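Local coordinates for protein CaaX farnesyltransferase beta subunit Ram1 (Aspergillus fumigatus, PDB 4LNG) that probably transfers, together with its alpha subunit, a farnesyl group from farnesyl diphosphate to a cysteine near the C-terminus of target proteins, using zinc, at residues B[155-160]-B[433-438]. Sequence-based numbering, arbitrary orientation.
Sequences VYWALA and HTCYAL. With ZN (zinc ion), chain E; JAN (6-[(S)-amino(4-chlorophenyl)(1-methyl-1H-imidazol-5-yl)methyl]-4-(3-chlorophenyl)-1-methylquinolin-2(1H)-one), chain F.
Trp157 and Cys435 mark the nearest point of two helical segments, 155-160 and 433-438, whose axes approach to 8.5 Å and cross at 43°. The small Cys435 suits this tight spot: its CB lies 3.8 Å from Trp157 CB, while SG, swung anti to its own backbone N (chi1 170°), reaches Ala160 CB at 3.7 Å. The compact methyl of Ala160 touches the sulfur and also lies over one face of the Tyr156 ring, offset toward its rim. The same sulfur meets the Tyr156 and Trp157 rings obliquely and lies over the centre of the Tyr436 ring, so one polarisable atom serves three aromatic neighbours. Farther from the closest approach the aromatic side chains Tyr156, Trp157 and Tyr436 make the contact. Trp157 NE1 comes within 3.5 Å of Tyr436 CE2, the five-membered ring of Trp157 and the Tyr436 ring inclined at 72°. Tyr156 CE2 meets Tyr436 OH at 3.6 Å, and a water joins the two phenols, donating to Tyr156 OH and hydrogen-bonded to Tyr436 OH; Tyr156 OH also pairs with the carbonyl of Val499. The benzo end of the Trp157 indole reaches the inhibitor, CH2 lying 3.5 Å from its C23. On the side of its helix away from 155-160, His433 binds zinc through NE2 (2.1 Å), beside Asp365, Cys367 and the inhibitor's imidazole, and its ND1 is held by Asp430. This buried contact thus packs helix 151-164 against helix 431-444 within the alpha-alpha toroid, beside the zinc site, with helix 200-213 against Tyr156 and helix 126-135 against Thr434.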
loop_
_atom_site.group_PDB
_atom_site.type_symbol
_atom_site.label_atom_id
_atom_site.label_comp_id
_atom_site.label_asym_id
_atom_site.label_seq_id
_atom_site.Cartn_x
_atom_site.Cartn_y
_atom_site.Cartn_z
ATOM N N VAL B 155 -8.878 16.275 -4.277
ATOM C CA VAL B 155 -9.792 16.933 -3.354
ATOM C C VAL B 155 -9.648 16.350 -1.951
ATOM O O VAL B 155 -9.588 17.085 -0.965
ATOM C CB VAL B 155 -11.252 16.804 -3.826
ATOM C CG1 VAL B 155 -12.205 17.345 -2.769
ATOM C CG2 VAL B 155 -11.441 17.542 -5.143
ATOM N N TYR B 156 -9.575 15.028 -1.869
ATOM C CA TYR B 156 -9.453 14.352 -0.584
ATOM C C TYR B 156 -8.158 14.704 0.158
ATOM O O TYR B 156 -8.192 15.042 1.340
ATOM C CB TYR B 156 -9.560 12.832 -0.747
ATOM C CG TYR B 156 -9.048 12.103 0.471
ATOM C CD1 TYR B 156 -9.786 12.077 1.649
ATOM C CD2 TYR B 156 -7.808 11.475 0.456
ATOM C CE1 TYR B 156 -9.305 11.434 2.780
ATOM C CE2 TYR B 156 -7.322 10.827 1.571
ATOM C CZ TYR B 156 -8.073 10.806 2.730
ATOM O OH TYR B 156 -7.579 10.157 3.837
ATOM N N TRP B 157 -7.026 14.612 -0.535
ATOM C CA TRP B 157 -5.721 14.875 0.073
ATOM C C TRP B 157 -5.659 16.281 0.673
ATOM O O TRP B 157 -5.152 16.474 1.782
ATOM C CB TRP B 157 -4.597 14.697 -0.954
ATOM C CG TRP B 157 -4.443 13.288 -1.463
ATOM C CD1 TRP B 157 -4.644 12.133 -0.766
ATOM C CD2 TRP B 157 -4.065 12.896 -2.790
ATOM N NE1 TRP B 157 -4.409 11.042 -1.577
ATOM C CE2 TRP B 157 -4.054 11.486 -2.824
ATOM C CE3 TRP B 157 -3.730 13.600 -3.951
ATOM C CZ2 TRP B 157 -3.724 10.768 -3.975
ATOM C CZ3 TRP B 157 -3.404 12.886 -5.093
ATOM C CH2 TRP B 157 -3.401 11.486 -5.094
ATOM N N ALA B 158 -6.189 17.258 -0.056
ATOM C CA ALA B 158 -6.203 18.639 0.421
ATOM C C ALA B 158 -7.118 18.835 1.629
ATOM O O ALA B 158 -6.726 19.465 2.614
ATOM C CB ALA B 158 -6.586 19.587 -0.700
ATOM N N LEU B 159 -8.336 18.306 1.556
ATOM C CA LEU B 159 -9.285 18.431 2.661
ATOM C C LEU B 159 -8.776 17.711 3.907
ATOM O O LEU B 159 -8.936 18.202 5.024
ATOM C CB LEU B 159 -10.659 17.880 2.271
ATOM C CG LEU B 159 -11.467 18.682 1.250
ATOM C CD1 LEU B 159 -12.748 17.948 0.892
ATOM C CD2 LEU B 159 -11.772 20.080 1.775
ATOM N N ALA B 160 -8.170 16.545 3.706
ATOM C CA ALA B 160 -7.590 15.782 4.802
ATOM C C ALA B 160 -6.473 16.577 5.477
ATOM O O ALA B 160 -6.432 16.687 6.701
ATOM C CB ALA B 160 -7.071 14.426 4.301
ATOM N N HIS B 433 1.737 13.470 -0.789
ATOM C CA HIS B 433 2.745 13.310 0.255
ATOM C C HIS B 433 2.508 14.254 1.432
ATOM O O HIS B 433 2.847 13.930 2.570
ATOM C CB HIS B 433 4.165 13.458 -0.311
ATOM C CG HIS B 433 4.623 12.259 -1.086
ATOM N ND1 HIS B 433 4.674 12.234 -2.462
ATOM C CD2 HIS B 433 5.017 11.030 -0.673
ATOM C CE1 HIS B 433 5.092 11.047 -2.865
ATOM N NE2 HIS B 433 5.305 10.296 -1.799
ATOM N N THR B 434 1.913 15.411 1.160
ATOM C CA THR B 434 1.556 16.342 2.226
ATOM C C THR B 434 0.491 15.716 3.122
ATOM O O THR B 434 0.630 15.695 4.344
ATOM C CB THR B 434 1.049 17.688 1.667
ATOM O OG1 THR B 434 2.091 18.312 0.910
ATOM C CG2 THR B 434 0.634 18.619 2.800
ATOM N N CYS B 435 -0.560 15.183 2.503
ATOM C CA CYS B 435 -1.630 14.523 3.245
ATOM C C CYS B 435 -1.108 13.393 4.134
ATOM O O CYS B 435 -1.400 13.350 5.328
ATOM C CB CYS B 435 -2.708 13.993 2.285
ATOM S SG CYS B 435 -3.960 12.918 3.041
ATOM N N TYR B 436 -0.321 12.489 3.562
ATOM C CA TYR B 436 0.038 11.275 4.286
ATOM C C TYR B 436 1.174 11.436 5.297
ATOM O O TYR B 436 1.231 10.703 6.279
ATOM C CB TYR B 436 0.263 10.102 3.324
ATOM C CG TYR B 436 -1.035 9.650 2.689
ATOM C CD1 TYR B 436 -2.107 9.248 3.482
ATOM C CD2 TYR B 436 -1.202 9.645 1.309
ATOM C CE1 TYR B 436 -3.308 8.839 2.917
ATOM C CE2 TYR B 436 -2.406 9.238 0.732
ATOM C CZ TYR B 436 -3.449 8.836 1.544
ATOM O OH TYR B 436 -4.644 8.438 0.990
ATOM N N ALA B 437 2.055 12.407 5.080
ATOM C CA ALA B 437 3.060 12.724 6.090
ATOM C C ALA B 437 2.391 13.345 7.323
ATOM O O ALA B 437 2.763 13.047 8.456
ATOM C CB ALA B 437 4.128 13.659 5.522
ATOM N N LEU B 438 1.394 14.196 7.099
ATOM C CA LEU B 438 0.661 14.802 8.209
ATOM C C LEU B 438 -0.199 13.770 8.931
ATOM O O LEU B 438 -0.361 13.830 10.151
ATOM C CB LEU B 438 -0.207 15.966 7.725
ATOM C CG LEU B 438 0.525 17.205 7.206
ATOM C CD1 LEU B 438 -0.465 18.207 6.630
ATOM C CD2 LEU B 438 1.348 17.843 8.315
HETATM ZN ZN ZN E . 5.426 8.250 -1.274
HETATM C C1 JAN F . 4.644 4.191 -4.931
HETATM N N1 JAN F . 4.411 5.625 -4.437
HETATM C C2 JAN F . 4.962 5.929 -3.298
HETATM N N2 JAN F . 4.854 7.171 -3.118
HETATM C C3 JAN F . 4.108 7.900 -4.074
HETATM C C4 JAN F . 3.996 6.824 -5.098
HETATM C C5 JAN F . 3.169 6.886 -6.542
HETATM C C6 JAN F . 2.052 5.801 -6.372
HETATM C C7 JAN F . 1.285 5.841 -5.261
HETATM C C8 JAN F . 0.088 5.126 -5.055
HETATM C C9 JAN F . -0.091 4.545 -6.469
HETATM CL CL1 JAN F . -1.822 3.683 -6.317
HETATM C C10 JAN F . 0.550 4.479 -7.496
HETATM C C11 JAN F . 1.805 5.190 -7.478
HETATM N N3 JAN F . 4.115 6.288 -7.426
HETATM C C12 JAN F . 2.813 8.379 -6.601
HETATM C C13 JAN F . 1.603 8.643 -6.723
HETATM C C14 JAN F . 1.338 9.955 -7.060
HETATM C C15 JAN F . 3.962 9.100 -6.861
HETATM C C16 JAN F . 3.689 10.675 -7.046
HETATM C C17 JAN F . 2.148 10.867 -6.980
HETATM N N4 JAN F . 1.988 12.293 -7.296
HETATM C C18 JAN F . 3.207 13.284 -7.316
HETATM C C19 JAN F . 0.723 12.773 -7.168
HETATM O O1 JAN F . 0.588 14.013 -7.309
HETATM C C20 JAN F . -0.218 11.762 -7.073
HETATM C C21 JAN F . -0.049 10.422 -7.141
HETATM C C22 JAN F . -1.161 9.476 -7.005
HETATM C C23 JAN F . -1.362 8.771 -5.733
HETATM C C24 JAN F . -2.488 7.966 -5.871
HETATM CL CL2 JAN F . -2.836 7.023 -4.396
HETATM C C25 JAN F . -3.352 7.622 -7.044
HETATM C C26 JAN F . -3.103 8.574 -8.106
HETATM C C27 JAN F . -2.034 9.313 -8.037
HETATM O O HOH W 1 -6.564 7.644 2.711
#